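Local atomic coordinates of CdnC (PDB entry 7MGV), a protein that is an ATP-grasp ligase that installs single and bicyclic omega-ester macrocycles in a ribosomally made precursor peptide and is captured here with ADP. Residues Lys234-Thr239 / Thr276-Asp281; Arg243-Phe248 / Met285-Leu290; Glu320-Asp325 / Glu329-Ser334; Thr239-Asp244 / Ala338-Asp343. One frame throughout, in Å; residues are numbered along the deposited sequence.

Contact 1: Lys234-Thr239 / Thr276-Asp281; sequences KELRIT and TELPQD. With ADP (adenosine-5'-diphosphate), chain F.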
# COMPACT_ATOMS: atom_id res chain seq x y z
N LYS A 234 -26.08 -12.02 -18.41
CA LYS A 234 -24.73 -12.40 -18.81
C LYS A 234 -23.76 -12.06 -17.69
O LYS A 234 -23.99 -11.14 -16.91
CB LYS A 234 -24.28 -11.70 -20.09
CG LYS A 234 -25.05 -12.07 -21.35
CD LYS A 234 -24.25 -11.70 -22.59
CE LYS A 234 -25.12 -11.69 -23.84
NZ LYS A 234 -25.93 -10.45 -23.93
N GLU A 235 -22.67 -12.81 -17.62
CA GLU A 235 -21.54 -12.48 -16.76
C GLU A 235 -20.32 -12.24 -17.64
O GLU A 235 -20.07 -13.01 -18.57
CB GLU A 235 -21.27 -13.59 -15.74
CG GLU A 235 -20.24 -13.21 -14.69
CD GLU A 235 -20.26 -14.14 -13.49
OE1 GLU A 235 -20.94 -15.19 -13.56
OE2 GLU A 235 -19.61 -13.82 -12.47
N LEU A 236 -19.56 -11.19 -17.34
CA LEU A 236 -18.48 -10.74 -18.20
C LEU A 236 -17.17 -10.64 -17.43
O LEU A 236 -17.14 -10.07 -16.33
CB LEU A 236 -18.79 -9.38 -18.83
CG LEU A 236 -20.02 -9.24 -19.72
CD1 LEU A 236 -20.22 -7.78 -20.11
CD2 LEU A 236 -19.89 -10.10 -20.96
N ARG A 237 -16.10 -11.17 -18.02
CA ARG A 237 -14.74 -10.94 -17.58
C ARG A 237 -13.99 -10.24 -18.70
O ARG A 237 -13.94 -10.74 -19.83
CB ARG A 237 -14.02 -12.25 -17.22
CG ARG A 237 -14.74 -13.11 -16.20
CD ARG A 237 -14.27 -12.82 -14.79
NE ARG A 237 -15.34 -12.99 -13.81
CZ ARG A 237 -15.35 -13.93 -12.87
NH1 ARG A 237 -14.34 -14.79 -12.78
NH2 ARG A 237 -16.36 -14.02 -12.03
N ILE A 238 -13.40 -9.09 -18.40
CA ILE A 238 -12.70 -8.29 -19.40
C ILE A 238 -11.25 -8.14 -18.96
O ILE A 238 -10.97 -7.51 -17.94
CB ILE A 238 -13.36 -6.92 -19.60
CG1 ILE A 238 -14.84 -7.08 -19.96
CG2 ILE A 238 -12.64 -6.14 -20.69
CD1 ILE A 238 -15.66 -5.82 -19.80
N THR A 239 -10.34 -8.74 -19.72
CA THR A 239 -8.91 -8.59 -19.51
C THR A 239 -8.39 -7.49 -20.42
O THR A 239 -8.58 -7.55 -21.64
CB THR A 239 -8.17 -9.90 -19.76
OG1 THR A 239 -8.89 -10.98 -19.16
CG2 THR A 239 -6.77 -9.84 -19.18
N THR A 276 -16.31 -12.85 -26.54
CA THR A 276 -17.41 -12.01 -26.99
C THR A 276 -16.86 -10.63 -27.30
O THR A 276 -15.67 -10.35 -27.08
CB THR A 276 -18.53 -11.96 -25.94
OG1 THR A 276 -19.70 -11.36 -26.51
CG2 THR A 276 -18.08 -11.14 -24.73
N GLU A 277 -17.72 -9.76 -27.82
CA GLU A 277 -17.34 -8.40 -28.18
C GLU A 277 -18.24 -7.42 -27.44
O GLU A 277 -19.46 -7.60 -27.40
CB GLU A 277 -17.43 -8.20 -29.69
CG GLU A 277 -16.47 -9.07 -30.47
CD GLU A 277 -16.79 -9.13 -31.95
OE1 GLU A 277 -17.55 -8.26 -32.42
OE2 GLU A 277 -16.28 -10.04 -32.64
N LEU A 278 -17.63 -6.40 -26.86
CA LEU A 278 -18.33 -5.41 -26.06
C LEU A 278 -18.93 -4.32 -26.94
O LEU A 278 -18.39 -4.02 -28.01
CB LEU A 278 -17.39 -4.77 -25.04
CG LEU A 278 -16.63 -5.68 -24.08
CD1 LEU A 278 -15.45 -4.94 -23.49
CD2 LEU A 278 -17.55 -6.19 -22.99
N PRO A 279 -20.04 -3.72 -26.51
CA PRO A 279 -20.47 -2.46 -27.12
C PRO A 279 -19.36 -1.42 -27.00
O PRO A 279 -18.65 -1.37 -26.00
CB PRO A 279 -21.71 -2.08 -26.31
CG PRO A 279 -22.22 -3.38 -25.76
CD PRO A 279 -21.00 -4.22 -25.51
N GLN A 280 -19.22 -0.60 -28.04
CA GLN A 280 -18.07 0.30 -28.12
C GLN A 280 -18.04 1.30 -26.98
O GLN A 280 -16.96 1.73 -26.56
CB GLN A 280 -18.05 1.01 -29.47
CG GLN A 280 -17.15 0.33 -30.49
CD GLN A 280 -17.63 0.51 -31.92
OE1 GLN A 280 -18.57 1.26 -32.18
NE2 GLN A 280 -17.00 -0.20 -32.85
N ASP A 281 -19.21 1.68 -26.45
CA ASP A 281 -19.23 2.59 -25.30
C ASP A 281 -18.66 1.91 -24.06
O ASP A 281 -17.89 2.52 -23.30
CB ASP A 281 -20.65 3.09 -25.05
CG ASP A 281 -21.68 1.97 -25.08
OD1 ASP A 281 -21.59 1.11 -25.99
OD2 ASP A 281 -22.57 1.95 -24.21
PB ADP F . -15.92 -16.61 -6.86
O1B ADP F . -15.74 -15.17 -7.26
O2B ADP F . -14.74 -17.21 -6.13
O3B ADP F . -16.52 -17.48 -7.94
PA ADP F . -17.36 -15.16 -4.97
O1A ADP F . -16.05 -14.47 -4.67
O2A ADP F . -18.37 -15.41 -3.88
O3A ADP F . -17.08 -16.54 -5.75
O5' ADP F . -18.07 -14.35 -6.15
C5' ADP F . -19.04 -13.35 -5.88
C4' ADP F . -20.19 -13.57 -6.86
O4' ADP F . -21.28 -12.72 -6.51
C3' ADP F . -19.79 -13.26 -8.29
O3' ADP F . -19.89 -14.45 -9.08
C2' ADP F . -20.79 -12.24 -8.78
O2' ADP F . -21.38 -12.67 -10.01
C1' ADP F . -21.84 -12.15 -7.69
N9 ADP F . -22.19 -10.74 -7.43
C8 ADP F . -21.34 -9.78 -6.99
N7 ADP F . -21.98 -8.59 -6.86
C5 ADP F . -23.26 -8.78 -7.22
C6 ADP F . -24.48 -7.95 -7.32
N6 ADP F . -24.45 -6.63 -7.00
N1 ADP F . -25.62 -8.54 -7.74
C2 ADP F . -25.66 -9.85 -8.07
N3 ADP F . -24.60 -10.67 -8.00
C4 ADP F . -23.39 -10.20 -7.60
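Leu-278 is the hub of this apolar contact, taking Ile-238 tip to tip and Leu-236 more loosely. The methyl CD1 of Ile-238 lies 3.7 Å from CD2 of Leu-278 and almost as near to its CD1, so it sits against the fork of the leucine. Ile-238 gets there because CG1 stands anti to its own carbonyl carbon (chi1 -55°) and the chain runs on extended to CD1. Leu-236, two residues back on the same face of the strand, has its CD1 4.2 Å from CD2 of Leu-278, while its CD2 faces the CG2 methyl of Thr-276. The hydroxyl of that threonine is engaged with Glu-249.

Polar interactions belong to the other face of the strand. Glu-235, its chain extended, brings OE2 to the ribose of ADP, 3.2 Å from O2' in a hydrogen bond, with a weaker one from O3'. The same OE2 forms a salt bridge with NH2 of Arg-237 at 3.3 Å, and Arg-237 NE pairs in turn with Asp-301. One face of this strand of the ATP-grasp ligase thus serves the nucleotide site while the other packs on Leu-278.

Strand 234-241 runs between strands 244-251 and 297-304 of an antiparallel sheet, and segment 276-281 leads from edge strand 274-276 into helix 280-293.

Contact 2: Arg243-Phe248 / Met285-Leu290; sequences RDVYAF and MILELL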
# COMPACT_ATOMS: atom_id res chain seq x y z
N ARG A 243 -4.06 -1.30 -24.43
CA ARG A 243 -5.31 -0.97 -25.11
C ARG A 243 -5.93 -2.19 -25.77
O ARG A 243 -6.89 -2.04 -26.54
CB ARG A 243 -5.07 0.14 -26.13
CG ARG A 243 -4.40 1.38 -25.55
CD ARG A 243 -4.55 2.59 -26.45
NE ARG A 243 -5.94 3.00 -26.62
CZ ARG A 243 -6.60 3.76 -25.76
NH1 ARG A 243 -6.01 4.20 -24.66
NH2 ARG A 243 -7.87 4.08 -26.00
N ASP A 244 -5.43 -3.39 -25.49
CA ASP A 244 -6.00 -4.62 -26.00
C ASP A 244 -7.07 -5.11 -25.02
O ASP A 244 -6.78 -5.35 -23.84
CB ASP A 244 -4.92 -5.69 -26.19
CG ASP A 244 -3.89 -5.29 -27.23
OD1 ASP A 244 -4.03 -4.19 -27.82
OD2 ASP A 244 -2.94 -6.06 -27.47
N VAL A 245 -8.29 -5.27 -25.52
CA VAL A 245 -9.44 -5.63 -24.70
C VAL A 245 -9.90 -7.02 -25.12
O VAL A 245 -10.20 -7.26 -26.30
CB VAL A 245 -10.58 -4.61 -24.86
CG1 VAL A 245 -11.79 -5.04 -24.04
CG2 VAL A 245 -10.11 -3.22 -24.45
N TYR A 246 -9.96 -7.94 -24.16
CA TYR A 246 -10.44 -9.30 -24.38
C TYR A 246 -11.64 -9.53 -23.46
O TYR A 246 -11.48 -9.57 -22.24
CB TYR A 246 -9.34 -10.33 -24.11
CG TYR A 246 -8.09 -10.14 -24.94
CD1 TYR A 246 -7.09 -9.27 -24.52
CD2 TYR A 246 -7.91 -10.83 -26.13
CE1 TYR A 246 -5.94 -9.09 -25.27
CE2 TYR A 246 -6.76 -10.66 -26.89
CZ TYR A 246 -5.79 -9.79 -26.45
OH TYR A 246 -4.65 -9.62 -27.20
N ALA A 247 -12.82 -9.67 -24.05
CA ALA A 247 -14.05 -9.86 -23.29
C ALA A 247 -14.51 -11.31 -23.41
O ALA A 247 -14.52 -11.88 -24.50
CB ALA A 247 -15.15 -8.92 -23.78
N PHE A 248 -14.93 -11.88 -22.28
CA PHE A 248 -15.46 -13.23 -22.23
C PHE A 248 -16.77 -13.21 -21.47
O PHE A 248 -16.92 -12.45 -20.51
CB PHE A 248 -14.47 -14.19 -21.56
CG PHE A 248 -13.12 -14.22 -22.20
CD1 PHE A 248 -12.83 -15.13 -23.20
CD2 PHE A 248 -12.13 -13.32 -21.82
CE1 PHE A 248 -11.58 -15.16 -23.80
CE2 PHE A 248 -10.89 -13.34 -22.41
CZ PHE A 248 -10.61 -14.26 -23.40
N MET A 285 -15.31 3.05 -22.01
CA MET A 285 -15.27 3.35 -20.58
C MET A 285 -14.29 2.44 -19.84
O MET A 285 -13.69 2.86 -18.85
CB MET A 285 -16.68 3.24 -19.99
CG MET A 285 -17.57 4.42 -20.35
SD MET A 285 -19.12 4.46 -19.45
CE MET A 285 -19.95 3.03 -20.14
N ILE A 286 -14.10 1.21 -20.31
CA ILE A 286 -13.09 0.33 -19.72
C ILE A 286 -11.69 0.92 -19.93
O ILE A 286 -10.88 1.00 -18.99
CB ILE A 286 -13.20 -1.08 -20.32
CG1 ILE A 286 -14.49 -1.76 -19.88
CG2 ILE A 286 -11.99 -1.91 -19.93
CD1 ILE A 286 -14.43 -2.39 -18.51
N LEU A 287 -11.39 1.31 -21.17
CA LEU A 287 -10.11 1.94 -21.45
C LEU A 287 -9.94 3.23 -20.65
O LEU A 287 -8.84 3.54 -20.17
CB LEU A 287 -9.97 2.21 -22.95
CG LEU A 287 -9.80 0.97 -23.83
CD1 LEU A 287 -9.97 1.33 -25.29
CD2 LEU A 287 -8.44 0.33 -23.58
N GLU A 288 -11.03 3.98 -20.46
CA GLU A 288 -10.96 5.19 -19.65
C GLU A 288 -10.70 4.88 -18.18
O GLU A 288 -10.02 5.65 -17.50
CB GLU A 288 -12.24 6.00 -19.80
CG GLU A 288 -12.20 7.36 -19.12
CD GLU A 288 -13.35 8.25 -19.53
OE1 GLU A 288 -13.55 9.29 -18.88
OE2 GLU A 288 -14.06 7.90 -20.50
N LEU A 289 -11.24 3.77 -17.67
CA LEU A 289 -10.95 3.36 -16.30
C LEU A 289 -9.47 3.06 -16.13
O LEU A 289 -8.83 3.54 -15.18
CB LEU A 289 -11.80 2.14 -15.94
CG LEU A 289 -11.56 1.48 -14.57
CD1 LEU A 289 -12.00 2.40 -13.45
CD2 LEU A 289 -12.28 0.15 -14.49
N LEU A 290 -8.90 2.30 -17.07
CA LEU A 290 -7.47 2.04 -17.01
C LEU A 290 -6.66 3.32 -17.18
O LEU A 290 -5.56 3.45 -16.62
CB LEU A 290 -7.06 1.01 -18.05
CG LEU A 290 -7.22 -0.44 -17.58
CD1 LEU A 290 -8.55 -1.02 -18.06
CD2 LEU A 290 -6.06 -1.30 -18.03
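Leu-287 on helix 280-293 faces the start of strand 244-251, its CA lying 6.7 Å from the CA of Arg-243, and no hydrogen bond joins the two segments. The leucine does the work with both of its methyls. CD2 points at the strand, where it rests 3.7 Å from the backbone CA of Arg-243 and 4.0 Å from CG2 of Val-245. With CG1 of the valine anti to the backbone N (chi1 178°), CG2 falls beside that N, on the side facing the leucine. CD1 turns to the arginine instead.

Arg-243 crosses Leu-287 at about a right angle, bent at chi3 (64°), which folds the guanidinium back over the leucine. One face of the flat group lies over CG of Leu-287, and NH2 comes within 3.5 Å of CD1. This is contact between a charged plane and an aliphatic branch, made at the surface, where Arg-243 itself is exposed. Further in, Ile-286 and Leu-290 turn their side chains to the sheet; Ile-286 meets Ile-238 and Val-240 of the next strand, and Leu-290 meets Val-240.

Helix 280-293 therefore lies across one face of the antiparallel sheet, and helix 148-158 packs on another side of it, through Met-285, Glu-288 and Leu-289. On the other sheet face, Tyr-246 and Phe-248 pack on helix 332-341.

Contact 3: Glu320-Asp325 / Glu329-Ser334; sequences EFFWLD and EENRIS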
# COMPACT_ATOMS: atom_id res chain seq x y z
N GLU A 320 -5.90 -13.22 -12.50
CA GLU A 320 -5.32 -14.21 -13.39
C GLU A 320 -6.00 -14.19 -14.75
O GLU A 320 -7.16 -13.79 -14.88
CB GLU A 320 -5.41 -15.61 -12.78
CG GLU A 320 -4.07 -16.23 -12.42
CD GLU A 320 -3.18 -16.48 -13.63
OE1 GLU A 320 -3.71 -16.56 -14.76
OE2 GLU A 320 -1.94 -16.59 -13.45
N PHE A 321 -5.26 -14.63 -15.77
CA PHE A 321 -5.75 -14.59 -17.14
C PHE A 321 -5.51 -15.88 -17.91
O PHE A 321 -6.05 -16.01 -19.02
CB PHE A 321 -5.08 -13.44 -17.91
CG PHE A 321 -3.61 -13.64 -18.14
CD1 PHE A 321 -3.15 -14.18 -19.34
CD2 PHE A 321 -2.69 -13.29 -17.17
CE1 PHE A 321 -1.80 -14.37 -19.55
CE2 PHE A 321 -1.33 -13.48 -17.38
CZ PHE A 321 -0.89 -14.02 -18.58
N PHE A 322 -4.73 -16.82 -17.38
CA PHE A 322 -4.35 -18.00 -18.15
C PHE A 322 -5.55 -18.84 -18.54
O PHE A 322 -5.63 -19.35 -19.66
CB PHE A 322 -3.35 -18.84 -17.34
CG PHE A 322 -2.48 -19.72 -18.18
CD1 PHE A 322 -1.99 -20.91 -17.68
CD2 PHE A 322 -2.16 -19.37 -19.48
CE1 PHE A 322 -1.19 -21.73 -18.45
CE2 PHE A 322 -1.36 -20.18 -20.26
CZ PHE A 322 -0.87 -21.36 -19.74
N TRP A 323 -6.50 -19.01 -17.62
CA TRP A 323 -7.68 -19.83 -17.89
C TRP A 323 -8.47 -19.31 -19.08
O TRP A 323 -9.00 -20.09 -19.88
CB TRP A 323 -8.56 -19.91 -16.64
CG TRP A 323 -8.96 -18.58 -16.06
CD1 TRP A 323 -8.13 -17.55 -15.71
CD2 TRP A 323 -10.28 -18.14 -15.74
NE1 TRP A 323 -8.86 -16.50 -15.20
CE2 TRP A 323 -10.19 -16.84 -15.21
CE3 TRP A 323 -11.55 -18.73 -15.86
CZ2 TRP A 323 -11.30 -16.11 -14.80
CZ3 TRP A 323 -12.65 -18.01 -15.45
CH2 TRP A 323 -12.52 -16.71 -14.93
N LEU A 324 -8.56 -17.99 -19.22
CA LEU A 324 -9.22 -17.39 -20.38
C LEU A 324 -8.28 -17.17 -21.56
O LEU A 324 -8.73 -17.16 -22.71
CB LEU A 324 -9.86 -16.06 -19.99
CG LEU A 324 -10.61 -16.05 -18.66
CD1 LEU A 324 -10.87 -14.62 -18.19
CD2 LEU A 324 -11.91 -16.82 -18.82
N ASP A 325 -6.98 -17.00 -21.31
CA ASP A 325 -6.02 -16.92 -22.40
C ASP A 325 -5.97 -18.22 -23.19
O ASP A 325 -5.71 -18.21 -24.40
CB ASP A 325 -4.64 -16.57 -21.87
CG ASP A 325 -3.62 -16.38 -22.97
OD1 ASP A 325 -3.90 -15.63 -23.92
OD2 ASP A 325 -2.53 -16.99 -22.88
N GLU A 329 -6.88 -18.00 -29.46
CA GLU A 329 -6.09 -18.75 -30.43
C GLU A 329 -4.62 -18.46 -30.19
O GLU A 329 -4.15 -17.33 -30.42
CB GLU A 329 -6.50 -18.40 -31.86
CG GLU A 329 -5.77 -19.22 -32.92
CD GLU A 329 -5.25 -18.37 -34.06
OE1 GLU A 329 -5.47 -18.74 -35.23
OE2 GLU A 329 -4.62 -17.32 -33.79
N GLU A 330 -3.88 -19.47 -29.73
CA GLU A 330 -2.44 -19.37 -29.49
C GLU A 330 -2.10 -18.25 -28.51
O GLU A 330 -1.14 -17.50 -28.70
CB GLU A 330 -1.67 -19.20 -30.80
CG GLU A 330 -1.88 -20.33 -31.79
CD GLU A 330 -0.70 -21.29 -31.85
OE1 GLU A 330 -0.58 -22.14 -30.95
OE2 GLU A 330 0.11 -21.18 -32.79
N ASN A 331 -2.91 -18.14 -27.45
CA ASN A 331 -2.60 -17.31 -26.28
C ASN A 331 -2.39 -15.84 -26.67
O ASN A 331 -1.30 -15.29 -26.56
CB ASN A 331 -1.39 -17.87 -25.53
CG ASN A 331 -1.45 -19.38 -25.36
OD1 ASN A 331 -0.88 -20.13 -26.15
ND2 ASN A 331 -2.16 -19.82 -24.33
N ARG A 332 -3.48 -15.23 -27.13
CA ARG A 332 -3.42 -13.84 -27.56
C ARG A 332 -3.16 -12.88 -26.40
O ARG A 332 -2.50 -11.85 -26.59
CB ARG A 332 -4.71 -13.46 -28.29
CG ARG A 332 -4.81 -14.01 -29.70
CD ARG A 332 -3.64 -13.57 -30.57
NE ARG A 332 -2.59 -14.58 -30.64
CZ ARG A 332 -1.40 -14.40 -31.22
NH1 ARG A 332 -1.11 -13.23 -31.77
NH2 ARG A 332 -0.51 -15.38 -31.24
N ILE A 333 -3.66 -13.20 -25.20
CA ILE A 333 -3.41 -12.32 -24.06
C ILE A 333 -1.95 -12.38 -23.64
O ILE A 333 -1.35 -11.36 -23.27
CB ILE A 333 -4.35 -12.68 -22.89
CG1 ILE A 333 -5.81 -12.66 -23.34
CG2 ILE A 333 -4.14 -11.73 -21.72
CD1 ILE A 333 -6.79 -13.05 -22.26
N SER A 334 -1.34 -13.57 -23.70
CA SER A 334 0.08 -13.69 -23.41
C SER A 334 0.91 -12.91 -24.43
O SER A 334 1.89 -12.25 -24.07
CB SER A 334 0.49 -15.16 -23.39
OG SER A 334 -0.21 -15.87 -22.39
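Asp-325, the last residue of the one-turn helix 322-325, reaches across to Asn-331, Ile-333 and Ser-334. Asn-331 holds the N-cap position of helix 332-341 without a capping bond of its own side chain; the carboxylate of Asp-325 accepts the N-H groups of Ile-333 and Ser-334 in the first turn. Its CB packs 4.0 Å from CB of Ile-333. CG swings anti to the backbone N (chi1 -176°), carrying the carboxylate over that turn. OD1 then takes two backbone donors from one face of its plane: Ile-333 N at 2.8 Å, nearly along the C-O axis, and Ser-334 N, which comes 55° out of the plane. OD2 is gripped from opposite faces, by Ser-334 OG at 2.6 Å and by Asn-331 ND2 at 3.2 Å.

Four bonds thus fix the rotation of a buried carboxylate, and the helix N terminus probably steadies its negative charge. Beside it, Phe-321 and Ile-333 slide past each other, with CD1 of the ring 3.6 Å from the CG2 methyl. Helix 35-46 approaches through Ser-35 and Lys-38, and strands 234-241 and 244-251 lie under Ile-333. The Phe-321 ring turns its edge to the serine, CE1 lying 3.6 Å from Ser-334 OG, near the ring plane.

Contact 4: Thr239-Asp244 / Ala338-Asp343; sequences TVVGRD and ADLLCD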
# COMPACT_ATOMS: atom_id res chain seq x y z
N THR A 239 -10.34 -8.74 -19.72
CA THR A 239 -8.91 -8.59 -19.51
C THR A 239 -8.39 -7.49 -20.42
O THR A 239 -8.58 -7.55 -21.64
CB THR A 239 -8.17 -9.90 -19.76
OG1 THR A 239 -8.89 -10.98 -19.16
CG2 THR A 239 -6.77 -9.84 -19.18
N VAL A 240 -7.75 -6.48 -19.84
CA VAL A 240 -7.21 -5.35 -20.58
C VAL A 240 -5.70 -5.36 -20.41
O VAL A 240 -5.19 -5.31 -19.28
CB VAL A 240 -7.80 -4.02 -20.10
CG1 VAL A 240 -7.50 -2.92 -21.10
CG2 VAL A 240 -9.29 -4.16 -19.88
N VAL A 241 -4.99 -5.44 -21.53
CA VAL A 241 -3.53 -5.35 -21.58
C VAL A 241 -3.21 -4.13 -22.44
O VAL A 241 -3.30 -4.19 -23.68
CB VAL A 241 -2.89 -6.62 -22.15
CG1 VAL A 241 -1.37 -6.52 -22.06
CG2 VAL A 241 -3.40 -7.85 -21.41
N GLY A 242 -2.84 -3.03 -21.80
CA GLY A 242 -2.65 -1.79 -22.52
C GLY A 242 -3.96 -1.29 -23.10
O GLY A 242 -4.87 -0.92 -22.36
N ARG A 243 -4.06 -1.30 -24.43
CA ARG A 243 -5.31 -0.97 -25.11
C ARG A 243 -5.93 -2.19 -25.77
O ARG A 243 -6.89 -2.04 -26.54
CB ARG A 243 -5.07 0.14 -26.13
CG ARG A 243 -4.40 1.38 -25.55
CD ARG A 243 -4.55 2.59 -26.45
NE ARG A 243 -5.94 3.00 -26.62
CZ ARG A 243 -6.60 3.76 -25.76
NH1 ARG A 243 -6.01 4.20 -24.66
NH2 ARG A 243 -7.87 4.08 -26.00
N ASP A 244 -5.43 -3.39 -25.49
CA ASP A 244 -6.00 -4.62 -26.00
C ASP A 244 -7.07 -5.11 -25.02
O ASP A 244 -6.78 -5.35 -23.84
CB ASP A 244 -4.92 -5.69 -26.19
CG ASP A 244 -3.89 -5.29 -27.23
OD1 ASP A 244 -4.03 -4.19 -27.82
OD2 ASP A 244 -2.94 -6.06 -27.47
N ALA A 338 3.39 -9.81 -23.65
CA ALA A 338 4.77 -9.83 -24.12
C ALA A 338 5.09 -8.59 -24.95
O ALA A 338 6.13 -7.95 -24.76
CB ALA A 338 5.04 -11.10 -24.91
N ASP A 339 4.21 -8.25 -25.89
CA ASP A 339 4.42 -7.05 -26.70
C ASP A 339 4.46 -5.80 -25.84
O ASP A 339 5.23 -4.87 -26.11
CB ASP A 339 3.33 -6.94 -27.76
CG ASP A 339 3.44 -7.99 -28.84
OD1 ASP A 339 4.44 -8.74 -28.84
OD2 ASP A 339 2.53 -8.08 -29.69
N LEU A 340 3.64 -5.76 -24.79
CA LEU A 340 3.64 -4.60 -23.90
C LEU A 340 4.93 -4.51 -23.11
O LEU A 340 5.48 -3.42 -22.92
CB LEU A 340 2.44 -4.67 -22.95
CG LEU A 340 2.20 -3.46 -22.05
CD1 LEU A 340 1.52 -2.33 -22.81
CD2 LEU A 340 1.39 -3.85 -20.83
N LEU A 341 5.45 -5.65 -22.64
CA LEU A 341 6.65 -5.63 -21.81
C LEU A 341 7.90 -5.33 -22.62
O LEU A 341 8.88 -4.81 -22.07
CB LEU A 341 6.80 -6.96 -21.07
CG LEU A 341 5.71 -7.30 -20.04
CD1 LEU A 341 6.06 -8.58 -19.30
CD2 LEU A 341 5.49 -6.15 -19.08
N CYS A 342 7.89 -5.63 -23.92
CA CYS A 342 9.01 -5.35 -24.81
C CYS A 342 8.87 -4.01 -25.53
O CYS A 342 9.62 -3.76 -26.48
CB CYS A 342 9.15 -6.47 -25.85
SG CYS A 342 9.24 -8.14 -25.17
N ASP A 343 7.92 -3.17 -25.11
CA ASP A 343 7.70 -1.85 -25.70
C ASP A 343 7.33 -1.95 -27.18
O ASP A 343 7.74 -1.13 -28.00
CB ASP A 343 8.92 -0.94 -25.50
CG ASP A 343 8.56 0.53 -25.54
OD1 ASP A 343 7.36 0.85 -25.47
OD2 ASP A 343 9.49 1.37 -25.64
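Leu-340 gives up the most surface here, dividing its two methyls between Val-241 and Gly-242 at the end of strand 234-241. CD2 meets the valine methyl CG1 at 4.0 Å, the two side chains crossing at a slant. CD1 comes over the glycine, 4.2 Å from its CA. Leucine reaches both because its CG is anti to the backbone N (chi1 -174°), which sends the branch out from the helix toward the turn.

Val-241 aims CG1 at the helix from the last residue of the strand, and its own backbone is tied down by the turn: its N and O pair with the O and N of Asp-244, both at 2.9 Å. Those bonds enclose a type II' beta turn, the tight hairpin connection between strands 234-241 and 244-251. Gly-242 takes its second position with positive phi (65°) and presents a bare CA to CD1 of Leu-340. The contact is wholly apolar and buried.

Just beyond Leu-340 the helix ends in a Schellman motif, with Asp-343 in positive phi as the C-prime residue and its N bonded to Leu-340 O at 3.3 Å. The turn so packs on the end of helix 332-341, whose Leu-340 also touches Tyr-134 and Leu-136 of strand 134-136 in the parallel sheet, while helix 35-46 covers Ala-338 and Cys-342.

Overall arrangement
Strand 234-241 comes first along the chain and opens contact 1, which closes when the chain returns at 276-281. Before that closure the hairpin 239-244 opens contact 4 and 243-248 opens contact 2, the two sharing Arg-243 and Asp-244; contact 1 crosses both. Contact 2 closes on helix 280-293; contact 4 waits until helix 332-341. Contact 3, a short local loop between 320-325 and 329-334, follows contacts 1 and 2 in series and nests inside the long loop of contact 4. Contacts 1 and 2 hold helix 280-293 and its lead-in on one face of the antiparallel sheet; contact 4 ties the hairpin to the end of helix 332-341, whose start contact 3 joins to helix 322-325.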